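Local structure of predicted metal-dependent phosphohydrolase (Magnetospirillum magnetotacticum MS-1, 3KH1) at residues A[25-30]-A[36-41]. The protein probably acts as a metal-dependent phosphohydrolase of the HD-domain family, perhaps removing phosphate from 5'-deoxynucleotides. Sequence-based numbering, arbitrary orientation.
Sequences TILRQT and SRREND. With ACT (acetate ion), chain D.
Arg28 and Glu39 run side by side and point the same way, joined by a salt bridge from Arg28 NE to Glu39 OE1 (3.1 Å). The approach is skewed: the guanidinium and carboxylate planes lie 69° apart, and OE1, which also bonds His44, is met on its anti side. A bend at chi3 of Arg28 (49°) brings the end of the chain toward Thr30, whose OG1 takes a weak bond from NH2. Asp41 crosses the Arg28 chain at about a right angle, its OD1 3.2 Å from Arg28 CG, while a water accepting a bond from Arg28 NH1 lies within bonding distance of that oxygen. Replacing Arg28 by an alanine would probably leave Glu39 OE1 with His44 but without this charged mate, and open a gap beside Asp41. On the Leu27 side, CD1 sits over one face of the Arg38 guanidinium, 3.3 Å from NH2, whereas an acetate, probably from the crystallisation liquor, binds at its edge: Arg38 N and NE grip OXT, and NH2 bonds the other oxygen. Leu27 and Asn40 form an antiparallel non-hydrogen-bonded pair, flanked by bonds from Asp41 N to Ile26 O and, straighter, from Arg28 N to Glu39 O (169° at the hydrogen); Glu39 N to Thr30 O continues the pairing past the corner at Gln29. Strand 38-40 leads into helix 41-54, N-capped by Asn40; helix 132-151 packs on Arg28 and Thr30, and Lys24 of the second subunit forms a salt bridge with Glu39 OE2.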
ATOM      1  N   THR A  25      -3.747   7.966  -8.693  1.00 11.46           N
ATOM      2  CA  THR A  25      -3.836   8.515 -10.025  1.00 13.69           C
ATOM      3  C   THR A  25      -2.474   8.906 -10.605  1.00 12.72           C
ATOM      4  O   THR A  25      -2.406   9.349 -11.738  1.00 14.14           O
ATOM      5  CB  THR A  25      -4.777   9.823 -10.050  1.00 14.59           C
ATOM      6  OG1 THR A  25      -4.123  10.890  -9.377  1.00 20.86           O
ATOM      7  CG2 THR A  25      -6.048   9.599  -9.399  1.00 19.69           C
ATOM      8  N   ILE A  26      -1.398   8.760  -9.833  1.00 10.76           N
ATOM      9  CA  ILE A  26      -0.039   9.162 -10.271  1.00 11.20           C
ATOM     10  C   ILE A  26       0.637   7.946 -10.868  1.00 10.77           C
ATOM     11  O   ILE A  26       0.853   6.914 -10.191  1.00 10.86           O
ATOM     12  CB  ILE A  26       0.788   9.733  -9.131  1.00 10.55           C
ATOM     13  CG1 ILE A  26       0.078  10.889  -8.423  1.00 12.60           C
ATOM     14  CG2 ILE A  26       2.192  10.171  -9.644  1.00 12.31           C
ATOM     15  CD1 ILE A  26      -0.242  12.084  -9.323  1.00 14.85           C
ATOM     16  N   LEU A  27       0.961   8.023 -12.141  1.00 10.11           N
ATOM     17  CA  LEU A  27       1.507   6.871 -12.898  1.00  9.86           C
ATOM     18  C   LEU A  27       3.022   6.906 -13.081  1.00  9.90           C
ATOM     19  O   LEU A  27       3.629   7.948 -13.333  1.00 13.03           O
ATOM     20  CB  LEU A  27       0.850   6.781 -14.271  1.00 11.25           C
ATOM     21  CG  LEU A  27      -0.688   6.650 -14.173  1.00 13.03           C
ATOM     22  CD1 LEU A  27      -1.378   6.573 -15.484  1.00 15.94           C
ATOM     23  CD2 LEU A  27      -1.093   5.458 -13.244  1.00 15.80           C
ATOM     24  N   ARG A  28       3.613   5.747 -12.939  1.00 10.08           N
ATOM     25  CA  ARG A  28       5.030   5.509 -13.130  1.00 10.34           C
ATOM     26  C   ARG A  28       5.282   4.980 -14.543  1.00 10.03           C
ATOM     27  O   ARG A  28       4.346   4.660 -15.282  1.00 11.49           O
ATOM     28  CB  ARG A  28       5.487   4.457 -12.118  1.00  9.12           C
ATOM     29  CG  ARG A  28       5.392   4.940 -10.697  1.00 10.96           C
ATOM     30  CD  ARG A  28       5.517   3.869  -9.650  1.00 10.73           C
ATOM     31  NE  ARG A  28       6.656   3.022  -9.874  1.00 14.74           N
ATOM     32  CZ  ARG A  28       7.911   3.215  -9.563  1.00 15.75           C
ATOM     33  NH1 ARG A  28       8.246   4.217  -8.789  1.00 16.23           N
ATOM     34  NH2 ARG A  28       8.826   2.287  -9.933  1.00 20.30           N
ATOM     35  N   GLN A  29       6.552   4.813 -14.912  1.00  9.67           N
ATOM     36  CA  GLN A  29       6.889   4.137 -16.183  1.00  9.71           C
ATOM     37  C   GLN A  29       7.038   2.622 -16.068  1.00  9.58           C
ATOM     38  O   GLN A  29       6.980   1.916 -17.087  1.00 10.60           O
ATOM     39  CB  GLN A  29       8.173   4.721 -16.777  1.00 10.24           C
ATOM     40  CG  GLN A  29       7.982   6.124 -17.233  1.00 11.14           C
ATOM     41  CD  GLN A  29       6.905   6.212 -18.300  1.00 12.32           C
ATOM     42  OE1 GLN A  29       7.036   5.601 -19.377  1.00 13.27           O
ATOM     43  NE2 GLN A  29       5.833   6.971 -18.017  1.00 13.73           N
ATOM     44  N   THR A  30       7.192   2.104 -14.862  1.00  9.62           N
ATOM     45  CA  THR A  30       7.178   0.681 -14.589  1.00  9.83           C
ATOM     46  C   THR A  30       5.873   0.102 -15.033  1.00  9.65           C
ATOM     47  O   THR A  30       4.850   0.660 -14.765  1.00 10.78           O
ATOM     48  CB  THR A  30       7.349   0.454 -13.059  1.00 10.92           C
ATOM     49  OG1 THR A  30       8.527   1.159 -12.570  1.00 13.78           O
ATOM     50  CG2 THR A  30       7.341  -1.025 -12.716  1.00 12.33           C
ATOM     51  N   SER A  36       0.346  -5.063 -18.878  1.00 10.10           N
ATOM     52  CA  SER A  36      -1.010  -4.637 -19.151  1.00 10.06           C
ATOM     53  C   SER A  36      -1.245  -3.114 -19.070  1.00 10.49           C
ATOM     54  O   SER A  36      -2.171  -2.610 -19.665  1.00 10.45           O
ATOM     55  CB  SER A  36      -2.006  -5.351 -18.232  1.00 10.27           C
ATOM     56  OG  SER A  36      -1.784  -5.068 -16.888  1.00 10.74           O
ATOM     57  N   ARG A  37      -0.443  -2.436 -18.254  1.00  9.20           N
ATOM     58  CA  ARG A  37      -0.574  -0.994 -18.009  1.00  8.97           C
ATOM     59  C   ARG A  37       0.622  -0.585 -17.142  1.00  9.60           C
ATOM     60  O   ARG A  37       1.288  -1.430 -16.517  1.00  9.28           O
ATOM     61  CB  ARG A  37      -1.915  -0.639 -17.320  1.00  9.17           C
ATOM     62  CG  ARG A  37      -2.085  -1.361 -15.997  1.00  9.77           C
ATOM     63  CD  ARG A  37      -3.347  -0.884 -15.317  1.00  9.39           C
ATOM     64  NE  ARG A  37      -3.609  -1.524 -14.038  1.00  9.74           N
ATOM     65  CZ  ARG A  37      -3.035  -1.212 -12.907  1.00  9.50           C
ATOM     66  NH1 ARG A  37      -2.075  -0.295 -12.841  1.00  9.45           N
ATOM     67  NH2 ARG A  37      -3.374  -1.877 -11.815  1.00 10.20           N
ATOM     68  N   ARG A  38       0.816   0.724 -17.039  1.00  9.30           N
ATOM     69  CA  ARG A  38       1.750   1.315 -16.068  1.00  9.06           C
ATOM     70  C   ARG A  38       1.246   1.091 -14.654  1.00  8.77           C
ATOM     71  O   ARG A  38       0.030   1.160 -14.380  1.00  9.40           O
ATOM     72  CB  ARG A  38       1.884   2.805 -16.325  1.00  9.77           C
ATOM     73  CG  ARG A  38       2.656   3.152 -17.583  1.00 10.04           C
ATOM     74  CD  ARG A  38       2.458   4.619 -17.967  1.00 11.70           C
ATOM     75  NE  ARG A  38       1.052   4.819 -18.337  1.00 10.00           N
ATOM     76  CZ  ARG A  38       0.428   5.982 -18.426  1.00 12.76           C
ATOM     77  NH1 ARG A  38       1.066   7.119 -18.172  1.00 14.59           N
ATOM     78  NH2 ARG A  38      -0.865   6.041 -18.720  1.00 13.22           N
ATOM     79  N   GLU A  39       2.193   0.929 -13.735  1.00  9.93           N
ATOM     80  CA  GLU A  39       1.955   0.939 -12.308  1.00  9.78           C
ATOM     81  C   GLU A  39       1.664   2.321 -11.767  1.00  9.15           C
ATOM     82  O   GLU A  39       2.272   3.303 -12.239  1.00  9.80           O
ATOM     83  CB  GLU A  39       3.245   0.384 -11.628  1.00 11.80           C
ATOM     84  CG  GLU A  39       3.101   0.011 -10.241  1.00 12.74           C
ATOM     85  CD  GLU A  39       4.413  -0.451  -9.628  1.00 10.20           C
ATOM     86  OE1 GLU A  39       5.483   0.201  -9.797  1.00 10.07           O
ATOM     87  OE2 GLU A  39       4.309  -1.387  -8.870  1.00 12.11           O
ATOM     88  N   ASN A  40       0.736   2.442 -10.811  1.00  8.43           N
ATOM     89  CA  ASN A  40       0.524   3.680 -10.125  1.00  8.58           C
ATOM     90  C   ASN A  40       1.310   3.762  -8.811  1.00  8.91           C
ATOM     91  O   ASN A  40       1.796   2.760  -8.278  1.00  8.92           O
ATOM     92  CB  ASN A  40      -0.977   4.031  -9.988  1.00  9.85           C
ATOM     93  CG  ASN A  40      -1.687   3.249  -8.912  1.00  9.08           C
ATOM     94  OD1 ASN A  40      -1.312   3.298  -7.715  1.00  9.11           O
ATOM     95  ND2 ASN A  40      -2.782   2.572  -9.285  1.00 10.75           N
ATOM     96  N   ASP A  41       1.445   4.968  -8.254  1.00  8.54           N
ATOM     97  CA  ASP A  41       2.264   5.153  -7.071  1.00  8.50           C
ATOM     98  C   ASP A  41       1.701   4.426  -5.854  1.00  8.54           C
ATOM     99  O   ASP A  41       2.473   3.994  -5.003  1.00  8.90           O
ATOM    100  CB  ASP A  41       2.409   6.642  -6.716  1.00  9.59           C
ATOM    101  CG  ASP A  41       3.508   7.335  -7.450  1.00 10.17           C
ATOM    102  OD1 ASP A  41       4.189   6.738  -8.305  1.00 10.25           O
ATOM    103  OD2 ASP A  41       3.692   8.536  -7.115  1.00 11.30           O
TER
HETATM  104  C   ACT D 201      -1.496   2.544 -19.454  1.00 10.55           C
HETATM  105  O   ACT D 201      -2.199   3.358 -18.836  1.00 15.79           O
HETATM  106  OXT ACT D 201      -0.326   2.388 -19.096  1.00  9.40           O
HETATM  107  CH3 ACT D 201      -2.071   1.760 -20.591  1.00 11.31           C
HETATM  108  O   HOH W   1       6.918   6.577  -7.928  1.00 16.73           O